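Local atomic coordinates of sulfite reductase [ferredoxin] (Mycobacterium tuberculosis, PDB entry 1ZJ8), a protein that reduces sulfite to sulfide, with siroheme and a [4Fe-4S] cluster as cofactors, probably taking its electrons from ferredoxin. Residues K103-V109 and V144-E150; A119-L124 and R160-L166; S286-Y291 and V317-Y322. All coordinates share one frame; numbering follows the deposited sequence.

Overall arrangement
Of the parts described, strand 104-109 comes first, followed by helix 118-131. Contact 1 closes a loop when strand 144-149 returns beside strand 104-109. Contact 2 opens inside that loop, at 119-124, and closes beyond it, at 160-166. The two contacts therefore cross. Both lie in the first ferredoxin-like half domain, contact 1 at the siroheme and contact 2 where two of its helices meet. Their centres are about 16 Å apart, and Tyr146 OH probably hydrogen-bonds to Leu124 O, joining strand to helix. Contact 3 follows in series. It ties helix 277-291 to helix 311-323 in the first of the two 4Fe-4S family domains, its centre about 35 Å from that of contact 1.

Contact 1: K103-V109 and V144-E150. With SRM (siroheme), chain E.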
loop_
_atom_site.group_PDB
_atom_site.type_symbol
_atom_site.label_atom_id
_atom_site.label_comp_id
_atom_site.label_asym_id
_atom_site.label_seq_id
_atom_site.Cartn_x
_atom_site.Cartn_y
_atom_site.Cartn_z
ATOM N N LYS A 103 4.164 24.440 3.654
ATOM C CA LYS A 103 5.612 24.510 3.928
ATOM C C LYS A 103 6.093 23.284 4.705
ATOM O O LYS A 103 7.188 23.307 5.289
ATOM C CB LYS A 103 5.995 25.788 4.710
ATOM C CG LYS A 103 6.203 25.614 6.273
ATOM C CD LYS A 103 6.983 26.793 6.879
ATOM C CE LYS A 103 6.928 26.826 8.399
ATOM N NZ LYS A 103 7.952 25.937 8.986
ATOM N N TYR A 104 5.283 22.224 4.723
ATOM C CA TYR A 104 5.587 21.012 5.485
ATOM C C TYR A 104 5.575 19.792 4.566
ATOM O O TYR A 104 5.010 19.833 3.475
ATOM C CB TYR A 104 4.572 20.855 6.621
ATOM C CG TYR A 104 4.676 21.915 7.707
ATOM C CD1 TYR A 104 5.673 21.840 8.676
ATOM C CD2 TYR A 104 3.776 22.988 7.766
ATOM C CE1 TYR A 104 5.780 22.793 9.671
ATOM C CE2 TYR A 104 3.873 23.959 8.755
ATOM C CZ TYR A 104 4.878 23.856 9.712
ATOM O OH TYR A 104 5.008 24.792 10.732
ATOM N N PHE A 105 6.208 18.713 5.012
ATOM C CA PHE A 105 6.354 17.495 4.203
ATOM C C PHE A 105 5.762 16.257 4.859
ATOM O O PHE A 105 5.861 16.064 6.070
ATOM C CB PHE A 105 7.840 17.217 3.935
ATOM C CG PHE A 105 8.500 18.255 3.078
ATOM C CD1 PHE A 105 9.172 19.337 3.660
ATOM C CD2 PHE A 105 8.432 18.169 1.687
ATOM C CE1 PHE A 105 9.771 20.314 2.873
ATOM C CE2 PHE A 105 9.032 19.135 0.887
ATOM C CZ PHE A 105 9.704 20.214 1.481
ATOM N N MET A 106 5.155 15.415 4.043
ATOM C CA MET A 106 4.975 14.027 4.398
ATOM C C MET A 106 6.335 13.362 4.135
ATOM O O MET A 106 6.948 13.583 3.080
ATOM C CB MET A 106 3.903 13.379 3.516
ATOM C CG MET A 106 3.604 11.898 3.840
ATOM S SD MET A 106 4.789 10.681 3.145
ATOM C CE MET A 106 4.127 10.500 1.478
ATOM N N MET A 107 6.818 12.562 5.083
ATOM C CA MET A 107 8.024 11.769 4.855
ATOM C C MET A 107 7.741 10.273 5.054
ATOM O O MET A 107 7.151 9.876 6.060
ATOM C CB MET A 107 9.158 12.232 5.751
ATOM C CG MET A 107 10.487 11.574 5.390
ATOM S SD MET A 107 11.893 12.188 6.373
ATOM C CE MET A 107 11.575 11.433 7.950
ATOM N N ARG A 108 8.179 9.465 4.090
ATOM C CA ARG A 108 7.811 8.051 3.985
ATOM C C ARG A 108 9.034 7.182 4.210
ATOM O O ARG A 108 10.006 7.263 3.460
ATOM C CB ARG A 108 7.237 7.771 2.582
ATOM C CG ARG A 108 6.785 6.320 2.316
ATOM C CD ARG A 108 6.229 6.130 0.889
ATOM N NE ARG A 108 4.951 6.818 0.693
ATOM C CZ ARG A 108 4.245 6.807 -0.439
ATOM N NH1 ARG A 108 4.657 6.147 -1.516
ATOM N NH2 ARG A 108 3.100 7.452 -0.509
ATOM N N VAL A 109 8.979 6.339 5.233
ATOM C CA VAL A 109 10.091 5.464 5.532
ATOM C C VAL A 109 9.914 4.144 4.805
ATOM O O VAL A 109 8.867 3.509 4.911
ATOM C CB VAL A 109 10.221 5.195 7.036
ATOM C CG1 VAL A 109 11.475 4.383 7.321
ATOM C CG2 VAL A 109 10.251 6.521 7.817
ATOM N N VAL A 144 5.797 3.333 7.299
ATOM C CA VAL A 144 5.245 4.403 8.107
ATOM C C VAL A 144 5.448 5.692 7.376
ATOM O O VAL A 144 6.420 5.845 6.641
ATOM C CB VAL A 144 5.915 4.577 9.464
ATOM C CG1 VAL A 144 5.442 3.517 10.406
ATOM C CG2 VAL A 144 7.411 4.550 9.328
ATOM N N GLN A 145 4.522 6.615 7.600
ATOM C CA GLN A 145 4.609 7.949 7.065
ATOM C C GLN A 145 4.486 8.955 8.172
ATOM O O GLN A 145 3.627 8.808 9.069
ATOM C CB GLN A 145 3.481 8.194 6.082
ATOM C CG GLN A 145 3.611 7.423 4.816
ATOM C CD GLN A 145 2.687 7.941 3.750
ATOM O OE1 GLN A 145 2.897 7.688 2.583
ATOM N NE2 GLN A 145 1.656 8.681 4.145
ATOM N N TYR A 146 5.338 9.977 8.094
ATOM C CA TYR A 146 5.347 11.094 9.041
ATOM C C TYR A 146 4.686 12.281 8.363
ATOM O O TYR A 146 4.649 12.322 7.142
ATOM C CB TYR A 146 6.784 11.476 9.363
ATOM C CG TYR A 146 7.636 10.438 10.080
ATOM C CD1 TYR A 146 7.313 10.005 11.359
ATOM C CD2 TYR A 146 8.806 9.943 9.501
ATOM C CE1 TYR A 146 8.127 9.084 12.051
ATOM C CE2 TYR A 146 9.636 9.016 10.177
ATOM C CZ TYR A 146 9.289 8.593 11.461
ATOM O OH TYR A 146 10.072 7.682 12.168
ATOM N N HIS A 147 4.145 13.228 9.125
ATOM C CA HIS A 147 3.674 14.506 8.548
ATOM C C HIS A 147 4.172 15.692 9.384
ATOM O O HIS A 147 4.832 15.493 10.411
ATOM C CB HIS A 147 2.155 14.525 8.437
ATOM C CG HIS A 147 1.622 13.759 7.274
ATOM N ND1 HIS A 147 0.978 12.551 7.409
ATOM C CD2 HIS A 147 1.615 14.039 5.951
ATOM C CE1 HIS A 147 0.596 12.118 6.221
ATOM N NE2 HIS A 147 0.974 13.001 5.316
ATOM N N TRP A 148 3.877 16.917 8.947
ATOM C CA TRP A 148 4.373 18.107 9.643
ATOM C C TRP A 148 5.912 18.145 9.695
ATOM O O TRP A 148 6.490 18.644 10.669
ATOM C CB TRP A 148 3.816 18.198 11.093
ATOM C CG TRP A 148 2.317 18.293 11.158
ATOM C CD1 TRP A 148 1.431 17.304 11.510
ATOM C CD2 TRP A 148 1.531 19.437 10.833
ATOM N NE1 TRP A 148 0.135 17.772 11.418
ATOM C CE2 TRP A 148 0.172 19.079 11.010
ATOM C CE3 TRP A 148 1.842 20.735 10.408
ATOM C CZ2 TRP A 148 -0.869 19.978 10.779
ATOM C CZ3 TRP A 148 0.814 21.621 10.177
ATOM C CH2 TRP A 148 -0.528 21.241 10.362
ATOM N N ILE A 149 6.578 17.627 8.667
ATOM C CA ILE A 149 8.033 17.624 8.676
ATOM C C ILE A 149 8.575 18.853 7.942
ATOM O O ILE A 149 8.033 19.269 6.910
ATOM C CB ILE A 149 8.605 16.270 8.175
ATOM C CG1 ILE A 149 8.959 15.419 9.397
ATOM C CG2 ILE A 149 9.847 16.447 7.291
ATOM C CD1 ILE A 149 9.376 14.050 9.077
ATOM N N GLU A 150 9.630 19.438 8.515
ATOM C CA GLU A 150 10.266 20.632 7.967
ATOM C C GLU A 150 11.665 20.240 7.464
ATOM O O GLU A 150 12.444 19.582 8.204
ATOM C CB GLU A 150 10.367 21.752 9.014
ATOM C CG GLU A 150 9.257 21.826 10.056
ATOM C CD GLU A 150 9.285 23.147 10.858
ATOM O OE1 GLU A 150 9.166 24.232 10.238
ATOM O OE2 GLU A 150 9.414 23.113 12.112
HETATM FE FE SRM E . -0.585 6.102 -3.123
HETATM C CHA SRM E . -0.346 9.149 -4.649
HETATM C CHB SRM E . -1.111 7.630 -0.189
HETATM C CHC SRM E . -0.765 3.197 -1.668
HETATM C CHD SRM E . -2.211 4.836 -5.896
HETATM N NA SRM E . -0.509 8.002 -2.505
HETATM C C1A SRM E . -0.275 9.111 -3.241
HETATM C C2A SRM E . 0.070 10.318 -2.423
HETATM C CMA SRM E . 1.557 10.485 -2.376
HETATM C CDA SRM E . -0.672 11.550 -2.862
HETATM C CEA SRM E . 0.038 12.599 -3.657
HETATM O O3A SRM E . 0.485 12.299 -4.769
HETATM O O4A SRM E . 0.185 13.747 -3.213
HETATM C C3A SRM E . -0.469 9.903 -1.096
HETATM C CAA SRM E . 0.366 10.315 0.069
HETATM C CBA SRM E . -0.198 11.661 0.441
HETATM C CCA SRM E . -0.080 11.900 1.912
HETATM O O1A SRM E . -0.309 10.956 2.698
HETATM O O2A SRM E . 0.268 13.040 2.305
HETATM C C4A SRM E . -0.692 8.438 -1.253
HETATM N NB SRM E . -0.736 5.545 -1.244
HETATM C C1B SRM E . -0.900 6.255 -0.125
HETATM C C2B SRM E . -0.819 5.464 1.150
HETATM C CMB SRM E . -0.096 6.161 2.268
HETATM C CDB SRM E . -2.217 5.194 1.594
HETATM C CEB SRM E . -2.420 4.430 2.854
HETATM O O3B SRM E . -2.909 4.948 3.882
HETATM O O4B SRM E . -2.072 3.250 2.846
HETATM C C3B SRM E . -0.156 4.211 0.618
HETATM C CAB SRM E . 1.344 4.344 0.636
HETATM C CBB SRM E . 2.024 3.010 0.699
HETATM C CCB SRM E . 3.502 3.170 0.483
HETATM O O1B SRM E . 4.286 3.121 1.427
HETATM O O2B SRM E . 3.966 3.322 -0.643
HETATM C C4B SRM E . -0.556 4.294 -0.830
HETATM N NC SRM E . -1.428 4.434 -3.613
HETATM C C1C SRM E . -1.247 3.264 -2.966
HETATM C C2C SRM E . -1.926 2.199 -3.542
HETATM C CDC SRM E . -2.192 0.835 -2.999
HETATM C CEC SRM E . -1.220 -0.266 -3.172
HETATM O O3C SRM E . -0.074 -0.026 -3.617
HETATM O O4C SRM E . -1.628 -1.396 -2.866
HETATM C C3C SRM E . -2.369 2.721 -4.720
HETATM C CAC SRM E . -3.147 1.848 -5.650
HETATM C CBC SRM E . -2.462 0.719 -6.391
HETATM C CCC SRM E . -1.727 1.295 -7.588
HETATM O O1C SRM E . -0.690 1.994 -7.428
HETATM O O2C SRM E . -2.218 1.059 -8.722
HETATM C C4C SRM E . -2.003 4.041 -4.775
HETATM N ND SRM E . -0.852 6.746 -5.023
HETATM C C1D SRM E . -1.690 6.143 -5.881
HETATM C C2D SRM E . -2.053 7.060 -6.885
HETATM C CAD SRM E . -2.430 6.629 -8.292
HETATM C CBD SRM E . -1.355 6.556 -9.331
HETATM C CCD SRM E . -1.585 6.023 -10.716
HETATM O O1D SRM E . -0.977 4.973 -11.024
HETATM O O2D SRM E . -2.358 6.605 -11.523
HETATM C C3D SRM E . -1.396 8.243 -6.593
HETATM C CDD SRM E . -1.112 9.342 -7.580
HETATM C CED SRM E . -0.011 9.256 -8.615
HETATM O O3D SRM E . 0.861 8.389 -8.553
HETATM O O4D SRM E . 0.046 10.058 -9.558
HETATM C C4D SRM E . -0.655 8.034 -5.441
#
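Phe105 pairs with Ile149 and Met107 with Tyr146 in an antiparallel sheet, and a beta bulge between the two pairs shifts the register by one residue. The strands belong to a ferredoxin-like half domain that contributes to the siroheme pocket, here through Met106, Arg108, Gln145 and His147. The tight part is the buried face carrying Met107, Tyr146 and Ile149. Met107 runs straight out (CG anti to the backbone N, chi1 -171°) and bends only at its end. Its CE lies 3.5 Å from Tyr146 CD2 and 3.6 Å from Ile149 CD1. Ile157 of helix 154-162 packs on Met107 and Ile149. The looser end faces solvent. There the edge of Trp148 meets the face of Tyr104 in a T-shaped pair, centroids 5.3 Å apart. Beside it Lys103 and Glu150 form a salt bridge, modelled too short for its length to be trusted. On the siroheme side, Arg108 NE and NH2 reach Gln145 OE1 at 2.9 and 3.1 Å. The two bonds probably hold the amide nearly coplanar with the guanidinium, and its NE2 bonds weakly to siroheme O1A. His147 NE2 donates to O2A of the same propionate at 3.1 Å, with a nearly straight N-H...O angle of 170°.

Contact 2: A119-L124 and R160-L166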
loop_
_atom_site.group_PDB
_atom_site.type_symbol
_atom_site.label_atom_id
_atom_site.label_comp_id
_atom_site.label_asym_id
_atom_site.label_seq_id
_atom_site.Cartn_x
_atom_site.Cartn_y
_atom_site.Cartn_z
ATOM N N ALA A 119 14.792 -1.966 18.238
ATOM C CA ALA A 119 15.568 -0.713 18.208
ATOM C C ALA A 119 15.115 0.223 17.084
ATOM O O ALA A 119 14.985 1.435 17.304
ATOM C CB ALA A 119 17.052 -1.016 18.072
ATOM N N ALA A 120 14.878 -0.338 15.899
ATOM C CA ALA A 120 14.450 0.446 14.758
ATOM C C ALA A 120 13.056 1.018 14.994
ATOM O O ALA A 120 12.777 2.156 14.609
ATOM C CB ALA A 120 14.481 -0.404 13.480
ATOM N N LEU A 121 12.185 0.227 15.619
ATOM C CA LEU A 121 10.822 0.650 15.928
ATOM C C LEU A 121 10.824 1.793 16.959
ATOM O O LEU A 121 10.016 2.726 16.868
ATOM C CB LEU A 121 10.009 -0.534 16.448
ATOM C CG LEU A 121 8.503 -0.251 16.614
ATOM C CD1 LEU A 121 7.813 -0.252 15.255
ATOM C CD2 LEU A 121 7.813 -1.222 17.597
ATOM N N ARG A 122 11.746 1.725 17.919
ATOM C CA ARG A 122 11.932 2.797 18.891
ATOM C C ARG A 122 12.399 4.112 18.252
ATOM O O ARG A 122 11.919 5.202 18.614
ATOM C CB ARG A 122 12.923 2.362 19.949
ATOM C CG ARG A 122 13.102 3.386 21.041
ATOM C CD ARG A 122 14.177 2.954 22.001
ATOM N NE ARG A 122 14.036 1.552 22.387
ATOM C CZ ARG A 122 13.126 1.104 23.245
ATOM N NH1 ARG A 122 12.253 1.949 23.813
ATOM N NH2 ARG A 122 13.082 -0.197 23.536
ATOM N N THR A 123 13.338 4.001 17.313
ATOM C CA THR A 123 13.853 5.152 16.585
ATOM C C THR A 123 12.699 5.823 15.826
ATOM O O THR A 123 12.462 7.013 15.984
ATOM C CB THR A 123 14.997 4.712 15.623
ATOM O OG1 THR A 123 16.054 4.080 16.377
ATOM C CG2 THR A 123 15.548 5.915 14.798
ATOM N N LEU A 124 11.965 5.038 15.046
ATOM C CA LEU A 124 10.752 5.511 14.397
ATOM C C LEU A 124 9.840 6.268 15.359
ATOM O O LEU A 124 9.261 7.293 15.008
ATOM C CB LEU A 124 9.990 4.325 13.814
ATOM C CG LEU A 124 10.317 3.978 12.365
ATOM C CD1 LEU A 124 11.699 4.479 11.910
ATOM C CD2 LEU A 124 10.208 2.459 12.159
ATOM N N ARG A 160 19.678 9.268 12.056
ATOM C CA ARG A 160 19.111 8.333 13.059
ATOM C C ARG A 160 18.493 7.086 12.411
ATOM O O ARG A 160 18.583 5.984 12.952
ATOM C CB ARG A 160 18.032 9.000 13.915
ATOM C CG ARG A 160 18.464 10.263 14.613
ATOM C CD ARG A 160 17.735 10.466 15.933
ATOM N NE ARG A 160 17.416 11.878 16.152
ATOM C CZ ARG A 160 16.911 12.390 17.280
ATOM N NH1 ARG A 160 16.656 11.620 18.334
ATOM N NH2 ARG A 160 16.650 13.688 17.355
ATOM N N LEU A 161 17.836 7.282 11.268
ATOM C CA LEU A 161 17.251 6.184 10.505
ATOM C C LEU A 161 18.311 5.221 10.011
ATOM O O LEU A 161 18.153 4.002 10.127
ATOM C CB LEU A 161 16.537 6.719 9.280
ATOM C CG LEU A 161 15.237 7.447 9.531
ATOM C CD1 LEU A 161 14.750 7.972 8.193
ATOM C CD2 LEU A 161 14.200 6.536 10.185
ATOM N N ASP A 162 19.373 5.781 9.429
ATOM C CA ASP A 162 20.501 4.989 8.944
ATOM C C ASP A 162 21.198 4.259 10.080
ATOM O O ASP A 162 21.737 3.184 9.868
ATOM C CB ASP A 162 21.520 5.876 8.220
ATOM C CG ASP A 162 22.654 5.075 7.591
ATOM O OD1 ASP A 162 22.374 4.283 6.667
ATOM O OD2 ASP A 162 23.821 5.234 8.024
ATOM N N ASP A 163 21.178 4.833 11.283
ATOM C CA ASP A 163 21.829 4.217 12.431
ATOM C C ASP A 163 21.090 2.966 12.907
ATOM O O ASP A 163 21.562 2.278 13.816
ATOM C CB ASP A 163 21.993 5.233 13.576
ATOM C CG ASP A 163 23.072 4.815 14.593
ATOM O OD1 ASP A 163 24.143 4.312 14.161
ATOM O OD2 ASP A 163 22.859 4.985 15.824
ATOM N N VAL A 164 19.933 2.674 12.302
ATOM C CA VAL A 164 19.214 1.403 12.540
ATOM C C VAL A 164 18.855 0.665 11.233
ATOM O O VAL A 164 17.969 -0.185 11.220
ATOM C CB VAL A 164 17.922 1.616 13.396
ATOM C CG1 VAL A 164 18.269 1.868 14.857
ATOM C CG2 VAL A 164 17.087 2.753 12.830
ATOM N N GLY A 165 19.541 0.995 10.143
ATOM C CA GLY A 165 19.382 0.279 8.870
ATOM C C GLY A 165 18.257 0.712 7.942
ATOM O O GLY A 165 17.945 0.018 6.961
ATOM N N LEU A 166 17.649 1.859 8.236
ATOM C CA LEU A 166 16.498 2.333 7.471
ATOM C C LEU A 166 16.855 3.493 6.547
ATOM O O LEU A 166 17.768 4.260 6.817
ATOM C CB LEU A 166 15.367 2.739 8.423
ATOM C CG LEU A 166 14.758 1.581 9.230
ATOM C CD1 LEU A 166 14.158 2.070 10.534
ATOM C CD2 LEU A 166 13.711 0.852 8.393
#
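Val164 is the main bump of this contact, and Ala120 is the hollow that takes it. The small alanine lets the valine come close to the helix backbone. Val164 CB lies 3.9 Å from Ala120 CA and 4.0 Å from Ala120 CB. The two methyl groups of Val164 spread toward Thr123, and CG1 approaches Thr123 OG1 to 3.5 Å. The two side chains pass alongside each other, pointing opposite ways. Thr123 is a bump in its turn. The methyl CG2, trans to the backbone N, reaches across and rests 3.6 Å from Arg160 O. The hydroxyl turns back to its own helix, where Thr123 OG1 donates to Ala119 O at 3.0 Å. Thr123 N reaches the same oxygen from the opposite face of its plane.

The partner surface is shaped by a Schellman motif that ends helix 154-162, within the first ferredoxin-like half domain. Leu166 N bonds to Leu161 O, and Gly165 N to Asp162 O. Val164 N also donates to Leu161 O, from the face opposite to Leu166 N. Gly165, with positive phi, is the C-prime residue. This ending brings Val164 and Leu166 round to face helix 118-131.

On the buried side, Leu124 fits against two leucines. Its CD1 meets Leu166 CD1 tip to tip at 3.7 Å. The same methyl touches Leu161 CD2 at 3.7 Å, the two side chains crossing at about a right angle. Leu166 CD1 also rests on Ala120 CB. Leu116, from strand 115-116, lies against both Leu124 and Leu166. At the more open side, CB of the Arg160 side chain lies near Thr123 CG2. Its chain then leads away from the contact, and its guanidinium forms salt bridges with Glu156 and with Glu130 of helix 118-131.

Contact 3: S286-Y291 and V317-Y322; sequences SVFRDY and VLETEY
Tyr291 OH donates to Glu321 OE1 across the contact at 2.6 Å. The carboxylate takes this bond on its syn lone pair, the side of its other oxygen. Ring and carboxylate planes are 65° apart, and the two side chains cross at about a right angle. Val317 CG1 approaches the Tyr291 ring obliquely.

The larger feature is Tyr322, a knob in a hole formed by Ser286, Val287, Asp290 and Tyr291. Its CG is anti to the carbonyl carbon (chi1 -68°), and the ring reaches in between these four residues. Ser286 CB approaches Tyr322 CD2 obliquely at 3.6 Å. Val287 CG2 lies 3.8 Å from Tyr322 CD1. The CE1 atom of Tyr291 is near the edge of the Tyr322 ring. At the end of the ring, Tyr322 OH donates to Asp290 OD2. This bond is modelled very short, so its length is doubtful. Carboxylate and ring are nearly coplanar. Arg289, the preceding residue, grips the same carboxylate side-on with two nitrogens, one to each oxygen: NE bonds to Asp290 OD1 at 3.0 Å and NH2 to Asp290 OD2 at 3.3 Å. This salt bridge probably helps to hold the carboxylate that accepts from Tyr322. Deeper in, Val287 CG2 also meets Leu318 CD1 at 4.0 Å.

The short helix segments cross at 82°, with axes 11.1 Å apart, and the Tyr322 ring bridges much of that gap. Both helices belong to the first of the two 4Fe-4S family domains, away from the cofactors; the cluster cysteines are in the second. Helix 302-309 packs against both: its Trp309 touches Val287, Tyr291 and Val317. Elsewhere on helix 277-291, Phe288 meets the ring of Tyr219, which begins strand 219-224.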
loop_
_atom_site.group_PDB
_atom_site.type_symbol
_atom_site.label_atom_id
_atom_site.label_comp_id
_atom_site.label_asym_id
_atom_site.label_seq_id
_atom_site.Cartn_x
_atom_site.Cartn_y
_atom_site.Cartn_z
ATOM N N SER A 286 13.526 -4.082 -16.147
ATOM C CA SER A 286 14.278 -3.584 -17.319
ATOM C C SER A 286 13.390 -3.455 -18.543
ATOM O O SER A 286 13.494 -2.486 -19.292
ATOM C CB SER A 286 15.460 -4.496 -17.614
ATOM O OG SER A 286 16.307 -4.583 -16.469
ATOM N N VAL A 287 12.485 -4.407 -18.726
ATOM C CA VAL A 287 11.512 -4.278 -19.801
ATOM C C VAL A 287 10.659 -3.035 -19.584
ATOM O O VAL A 287 10.452 -2.255 -20.509
ATOM C CB VAL A 287 10.587 -5.488 -19.910
ATOM C CG1 VAL A 287 9.580 -5.279 -21.061
ATOM C CG2 VAL A 287 11.410 -6.770 -20.094
ATOM N N PHE A 288 10.175 -2.847 -18.362
ATOM C CA PHE A 288 9.400 -1.653 -18.020
ATOM C C PHE A 288 10.154 -0.400 -18.451
ATOM O O PHE A 288 9.626 0.418 -19.194
ATOM C CB PHE A 288 9.096 -1.615 -16.499
ATOM C CG PHE A 288 8.233 -0.438 -16.045
ATOM C CD1 PHE A 288 7.090 -0.046 -16.764
ATOM C CD2 PHE A 288 8.542 0.254 -14.869
ATOM C CE1 PHE A 288 6.294 1.025 -16.341
ATOM C CE2 PHE A 288 7.742 1.339 -14.436
ATOM C CZ PHE A 288 6.620 1.718 -15.182
ATOM N N ARG A 289 11.391 -0.260 -17.988
ATOM C CA ARG A 289 12.197 0.937 -18.278
ATOM C C ARG A 289 12.316 1.159 -19.785
ATOM O O ARG A 289 12.125 2.279 -20.273
ATOM C CB ARG A 289 13.590 0.828 -17.649
ATOM C CG ARG A 289 14.556 2.008 -17.967
ATOM C CD ARG A 289 16.020 1.660 -17.669
ATOM N NE ARG A 289 16.362 0.367 -18.259
ATOM C CZ ARG A 289 17.424 -0.372 -17.950
ATOM N NH1 ARG A 289 18.309 0.040 -17.044
ATOM N NH2 ARG A 289 17.594 -1.545 -18.558
ATOM N N ASP A 290 12.601 0.089 -20.522
ATOM C CA ASP A 290 12.928 0.203 -21.945
ATOM C C ASP A 290 11.690 0.280 -22.879
ATOM O O ASP A 290 11.723 0.977 -23.904
ATOM C CB ASP A 290 13.887 -0.945 -22.332
ATOM C CG ASP A 290 15.239 -0.892 -21.554
ATOM O OD1 ASP A 290 15.679 0.203 -21.156
ATOM O OD2 ASP A 290 15.871 -1.943 -21.336
ATOM N N TYR A 291 10.601 -0.395 -22.516
ATOM C CA TYR A 291 9.409 -0.473 -23.378
ATOM C C TYR A 291 8.123 0.144 -22.786
ATOM O O TYR A 291 7.093 0.219 -23.471
ATOM C CB TYR A 291 9.125 -1.936 -23.730
ATOM C CG TYR A 291 10.094 -2.593 -24.712
ATOM C CD1 TYR A 291 11.358 -3.045 -24.293
ATOM C CD2 TYR A 291 9.718 -2.816 -26.056
ATOM C CE1 TYR A 291 12.226 -3.673 -25.199
ATOM C CE2 TYR A 291 10.569 -3.438 -26.953
ATOM C CZ TYR A 291 11.818 -3.859 -26.528
ATOM O OH TYR A 291 12.651 -4.474 -27.431
ATOM N N VAL A 317 9.759 -11.378 -24.899
ATOM C CA VAL A 317 10.703 -10.251 -24.836
ATOM C C VAL A 317 11.586 -10.318 -23.605
ATOM O O VAL A 317 12.750 -9.891 -23.635
ATOM C CB VAL A 317 9.971 -8.866 -24.798
ATOM C CG1 VAL A 317 10.930 -7.725 -24.398
ATOM C CG2 VAL A 317 9.261 -8.567 -26.140
ATOM N N LEU A 318 11.014 -10.818 -22.514
ATOM C CA LEU A 318 11.748 -10.958 -21.265
ATOM C C LEU A 318 12.845 -11.992 -21.474
ATOM O O LEU A 318 14.020 -11.699 -21.244
ATOM C CB LEU A 318 10.791 -11.350 -20.117
ATOM C CG LEU A 318 11.351 -11.540 -18.692
ATOM C CD1 LEU A 318 11.723 -10.204 -18.011
ATOM C CD2 LEU A 318 10.365 -12.322 -17.860
ATOM N N GLU A 319 12.459 -13.173 -21.953
ATOM C CA GLU A 319 13.394 -14.299 -22.133
ATOM C C GLU A 319 14.464 -14.082 -23.201
ATOM O O GLU A 319 15.599 -14.507 -23.009
ATOM C CB GLU A 319 12.634 -15.574 -22.475
ATOM C CG GLU A 319 11.804 -16.090 -21.353
ATOM C CD GLU A 319 10.823 -17.127 -21.812
ATOM O OE1 GLU A 319 10.670 -17.283 -23.040
ATOM O OE2 GLU A 319 10.199 -17.779 -20.944
ATOM N N THR A 320 14.112 -13.447 -24.317
ATOM C CA THR A 320 15.044 -13.357 -25.437
ATOM C C THR A 320 15.905 -12.099 -25.429
ATOM O O THR A 320 17.066 -12.152 -25.814
ATOM C CB THR A 320 14.333 -13.470 -26.791
ATOM O OG1 THR A 320 13.392 -12.389 -26.934
ATOM C CG2 THR A 320 13.637 -14.831 -26.906
ATOM N N GLU A 321 15.361 -10.976 -24.990
ATOM C CA GLU A 321 16.138 -9.747 -25.000
ATOM C C GLU A 321 16.891 -9.509 -23.703
ATOM O O GLU A 321 17.974 -8.946 -23.734
ATOM C CB GLU A 321 15.241 -8.553 -25.332
ATOM C CG GLU A 321 14.403 -8.770 -26.595
ATOM C CD GLU A 321 13.708 -7.512 -27.066
ATOM O OE1 GLU A 321 14.199 -6.406 -26.736
ATOM O OE2 GLU A 321 12.677 -7.638 -27.768
ATOM N N TYR A 322 16.340 -9.934 -22.566
ATOM C CA TYR A 322 16.944 -9.599 -21.249
ATOM C C TYR A 322 17.572 -10.801 -20.492
ATOM O O TYR A 322 18.717 -10.707 -20.059
ATOM C CB TYR A 322 15.934 -8.808 -20.388
ATOM C CG TYR A 322 15.665 -7.439 -20.966
ATOM C CD1 TYR A 322 14.692 -7.259 -21.946
ATOM C CD2 TYR A 322 16.419 -6.331 -20.570
ATOM C CE1 TYR A 322 14.455 -6.008 -22.496
ATOM C CE2 TYR A 322 16.194 -5.064 -21.122
ATOM C CZ TYR A 322 15.213 -4.915 -22.083
ATOM O OH TYR A 322 14.967 -3.682 -22.635
#